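Local coordinates for glucose 1-dehydrogenase (Haloferax mediterranei, PDB 2B5W), which oxidises D-glucose to D-glucono-1,5-lactone, and other aldose sugars likewise, with NADP(+), its preferred electron acceptor, or NAD(+), using a catalytic zinc ion, at residues Ala176-Asn181 and Leu187-Leu192. The protein carries 1 engineered substitution. Residues are numbered along the deposited sequence; the frame is centred on the assembly and turned at random.
With NAP (NADP nicotinamide-adenine-dinucleotide phosphate), chain I.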
loop_
_atom_site.group_PDB
_atom_site.type_symbol
_atom_site.label_atom_id
_atom_site.label_comp_id
_atom_site.label_asym_id
_atom_site.label_seq_id
_atom_site.Cartn_x
_atom_site.Cartn_y
_atom_site.Cartn_z
ATOM N N ALA A 176 9.488 14.226 3.741
ATOM C CA ALA A 176 9.883 12.826 3.814
ATOM C C ALA A 176 10.648 12.524 5.081
ATOM O O ALA A 176 11.414 13.378 5.545
ATOM C CB ALA A 176 10.733 12.493 2.579
ATOM N N PHE A 177 10.470 11.326 5.628
ATOM C CA PHE A 177 10.957 10.944 6.954
ATOM C C PHE A 177 11.500 9.520 6.807
ATOM O O PHE A 177 10.761 8.549 6.531
ATOM C CB PHE A 177 9.769 10.996 7.914
ATOM C CG PHE A 177 10.063 10.727 9.381
ATOM C CD1 PHE A 177 11.322 10.911 9.917
ATOM C CD2 PHE A 177 9.012 10.404 10.252
ATOM C CE1 PHE A 177 11.560 10.760 11.283
ATOM C CE2 PHE A 177 9.244 10.209 11.604
ATOM C CZ PHE A 177 10.532 10.418 12.134
ATOM N N VAL A 178 12.792 9.386 7.004
ATOM C CA VAL A 178 13.441 8.100 6.970
ATOM C C VAL A 178 13.562 7.651 8.414
ATOM O O VAL A 178 14.059 8.384 9.260
ATOM C CB VAL A 178 14.860 8.212 6.359
ATOM C CG1 VAL A 178 15.615 6.905 6.489
ATOM C CG2 VAL A 178 14.804 8.691 4.913
ATOM N N LEU A 179 13.096 6.457 8.713
ATOM C CA LEU A 179 13.245 5.901 10.044
ATOM C C LEU A 179 14.481 5.003 10.065
ATOM O O LEU A 179 14.542 3.975 9.377
ATOM C CB LEU A 179 12.016 5.089 10.460
ATOM C CG LEU A 179 10.671 5.708 10.191
ATOM C CD1 LEU A 179 9.561 4.743 10.611
ATOM C CD2 LEU A 179 10.471 7.076 10.765
ATOM N N GLY A 180 15.493 5.368 10.847
ATOM C CA GLY A 180 16.717 4.605 10.866
ATOM C C GLY A 180 17.908 5.348 10.335
ATOM O O GLY A 180 17.840 6.019 9.281
ATOM N N ASN A 181 19.004 5.207 11.078
ATOM C CA ASN A 181 20.240 5.915 10.781
ATOM C C ASN A 181 21.361 4.948 10.507
ATOM O O ASN A 181 22.528 5.260 10.687
ATOM C CB ASN A 181 20.620 6.880 11.942
ATOM C CG ASN A 181 20.839 6.156 13.247
ATOM O OD1 ASN A 181 20.209 5.143 13.532
ATOM N ND2 ASN A 181 21.754 6.680 14.056
ATOM N N LEU A 187 21.786 6.428 3.333
ATOM C CA LEU A 187 21.817 6.452 1.865
ATOM C C LEU A 187 20.462 6.915 1.307
ATOM O O LEU A 187 20.390 7.765 0.401
ATOM C CB LEU A 187 22.148 5.046 1.357
ATOM C CG LEU A 187 22.586 4.796 -0.056
ATOM C CD1 LEU A 187 23.849 5.563 -0.358
ATOM C CD2 LEU A 187 22.797 3.278 -0.187
ATOM N N THR A 188 19.390 6.373 1.870
ATOM C CA THR A 188 18.057 6.699 1.457
ATOM C C THR A 188 17.751 8.182 1.659
ATOM O O THR A 188 17.166 8.825 0.797
ATOM C CB THR A 188 17.042 5.827 2.167
ATOM O OG1 THR A 188 17.271 4.455 1.817
ATOM C CG2 THR A 188 15.667 6.143 1.764
ATOM N N LEU A 189 18.181 8.733 2.787
ATOM C CA LEU A 189 17.948 10.144 3.052
ATOM C C LEU A 189 18.599 11.039 1.968
ATOM O O LEU A 189 17.982 11.989 1.499
ATOM C CB LEU A 189 18.460 10.464 4.456
ATOM C CG LEU A 189 18.231 11.878 4.975
ATOM C CD1 LEU A 189 16.783 12.164 5.165
ATOM C CD2 LEU A 189 19.046 12.065 6.272
ATOM N N ALA A 190 19.850 10.753 1.584
ATOM C CA ALA A 190 20.519 11.478 0.526
ATOM C C ALA A 190 19.832 11.268 -0.809
ATOM O O ALA A 190 19.692 12.208 -1.607
ATOM C CB ALA A 190 21.981 11.074 0.416
ATOM N N MET A 191 19.373 10.046 -1.063
ATOM C CA MET A 191 18.590 9.811 -2.269
ATOM C C MET A 191 17.290 10.648 -2.316
ATOM O O MET A 191 16.920 11.178 -3.340
ATOM C CB MET A 191 18.249 8.332 -2.447
ATOM C CG MET A 191 19.478 7.453 -2.600
ATOM S SD MET A 191 19.098 5.693 -2.604
ATOM C CE MET A 191 17.978 5.597 -4.032
ATOM N N LEU A 192 16.592 10.750 -1.204
ATOM C CA LEU A 192 15.366 11.521 -1.138
ATOM C C LEU A 192 15.653 13.004 -1.358
ATOM O O LEU A 192 14.867 13.697 -1.975
ATOM C CB LEU A 192 14.602 11.282 0.181
ATOM C CG LEU A 192 14.041 9.869 0.301
ATOM C CD1 LEU A 192 13.598 9.568 1.721
ATOM C CD2 LEU A 192 12.859 9.635 -0.666
HETATM P PA NAP I . 21.259 -1.199 10.689
HETATM O O1A NAP I . 21.148 -2.169 11.765
HETATM O O2A NAP I . 22.708 -0.791 10.384
HETATM O O5B NAP I . 20.464 0.122 11.023
HETATM C C5B NAP I . 19.256 0.164 11.733
HETATM C C4B NAP I . 19.346 1.494 12.449
HETATM O O4B NAP I . 18.081 1.763 13.012
HETATM C C3B NAP I . 20.388 1.516 13.584
HETATM O O3B NAP I . 21.370 2.526 13.412
HETATM C C2B NAP I . 19.547 1.744 14.842
HETATM O O2B NAP I . 20.111 2.645 15.781
HETATM C C1B NAP I . 18.273 2.334 14.288
HETATM N N9A NAP I . 17.134 2.016 15.126
HETATM C C8A NAP I . 16.679 0.762 15.460
HETATM N N7A NAP I . 15.605 0.900 16.260
HETATM C C5A NAP I . 15.399 2.242 16.478
HETATM C C6A NAP I . 14.467 2.982 17.212
HETATM N N6A NAP I . 13.523 2.402 17.983
HETATM N N1A NAP I . 14.536 4.355 17.204
HETATM C C2A NAP I . 15.492 5.017 16.462
HETATM N N3A NAP I . 16.425 4.300 15.734
HETATM C C4A NAP I . 16.365 2.946 15.732
HETATM O O3 NAP I . 20.756 -1.818 9.310
HETATM P PN NAP I . 20.805 -1.250 7.795
HETATM O O1N NAP I . 20.644 0.232 7.743
HETATM O O2N NAP I . 21.877 -1.905 6.979
HETATM O O5D NAP I . 19.383 -1.939 7.560
HETATM C C5D NAP I . 18.198 -1.333 8.038
HETATM C C4D NAP I . 17.039 -2.327 8.023
HETATM O O4D NAP I . 16.764 -2.663 6.660
HETATM C C3D NAP I . 17.338 -3.643 8.746
HETATM O O3D NAP I . 16.215 -4.079 9.485
HETATM C C2D NAP I . 17.663 -4.594 7.599
HETATM O O2D NAP I . 17.496 -5.958 7.885
HETATM C C1D NAP I . 16.710 -4.082 6.519
HETATM N N1N NAP I . 17.109 -4.329 5.128
HETATM C C2N NAP I . 16.112 -4.782 4.320
HETATM C C3N NAP I . 16.354 -4.956 2.987
HETATM C C7N NAP I . 15.154 -5.279 2.146
HETATM O O7N NAP I . 15.512 -5.639 0.850
HETATM N N7N NAP I . 13.903 -5.206 2.678
HETATM C C4N NAP I . 17.616 -4.724 2.425
HETATM C C5N NAP I . 18.620 -4.251 3.261
HETATM C C6N NAP I . 18.351 -4.028 4.619
HETATM P P2B NAP I . 21.090 2.127 17.010
HETATM O O1X NAP I . 22.339 1.607 16.515
HETATM O O2X NAP I . 21.245 3.401 17.865
HETATM O O3X NAP I . 20.351 1.049 17.809
#
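While A176 and V178 of the strand face the helix 187-192, F177 between them leaves the backbone on the side away from the helix, and its ring takes L179 CD2 on one face, 3.4 Å above the plane and over its centre; Y203, L205 and M243 of the flanking strands also touch this side chain. The contact itself is aliphatic and centres on one methyl, CG2 of V178. V178 CG1 stands anti to the backbone N (chi1 172°), which leaves CG2 beside that N and aimed at the helix. There it meets L192 CD1 at 3.5 Å, the two side chains crossing obliquely. The same CG2 lies 3.9 Å from L189 CA and 4.0 Å from L189 CD1, so it rests against the helix backbone as well as its side chains. T188 adds its methyl, CG2 being 4.1 Å from V178 CG2, while its OG1 is hydrogen-bonded to L184 O and T155 OG1. Further back along the strand, A176 CB reaches L192 CD1 at 4.2 Å. Strand and helix run nearly antiparallel, at 169°, with their axes 8.8 Å apart, as the first two elements of the Rossmann beta-alpha-beta unit completed by strand 201-206. Beyond the strand, G180 of the glycine-rich turn passes NADP, its CA 3.8 Å from the cofactor's O4B. With only apolar groups meeting, buried van der Waals packing joins strand and helix beside this turn.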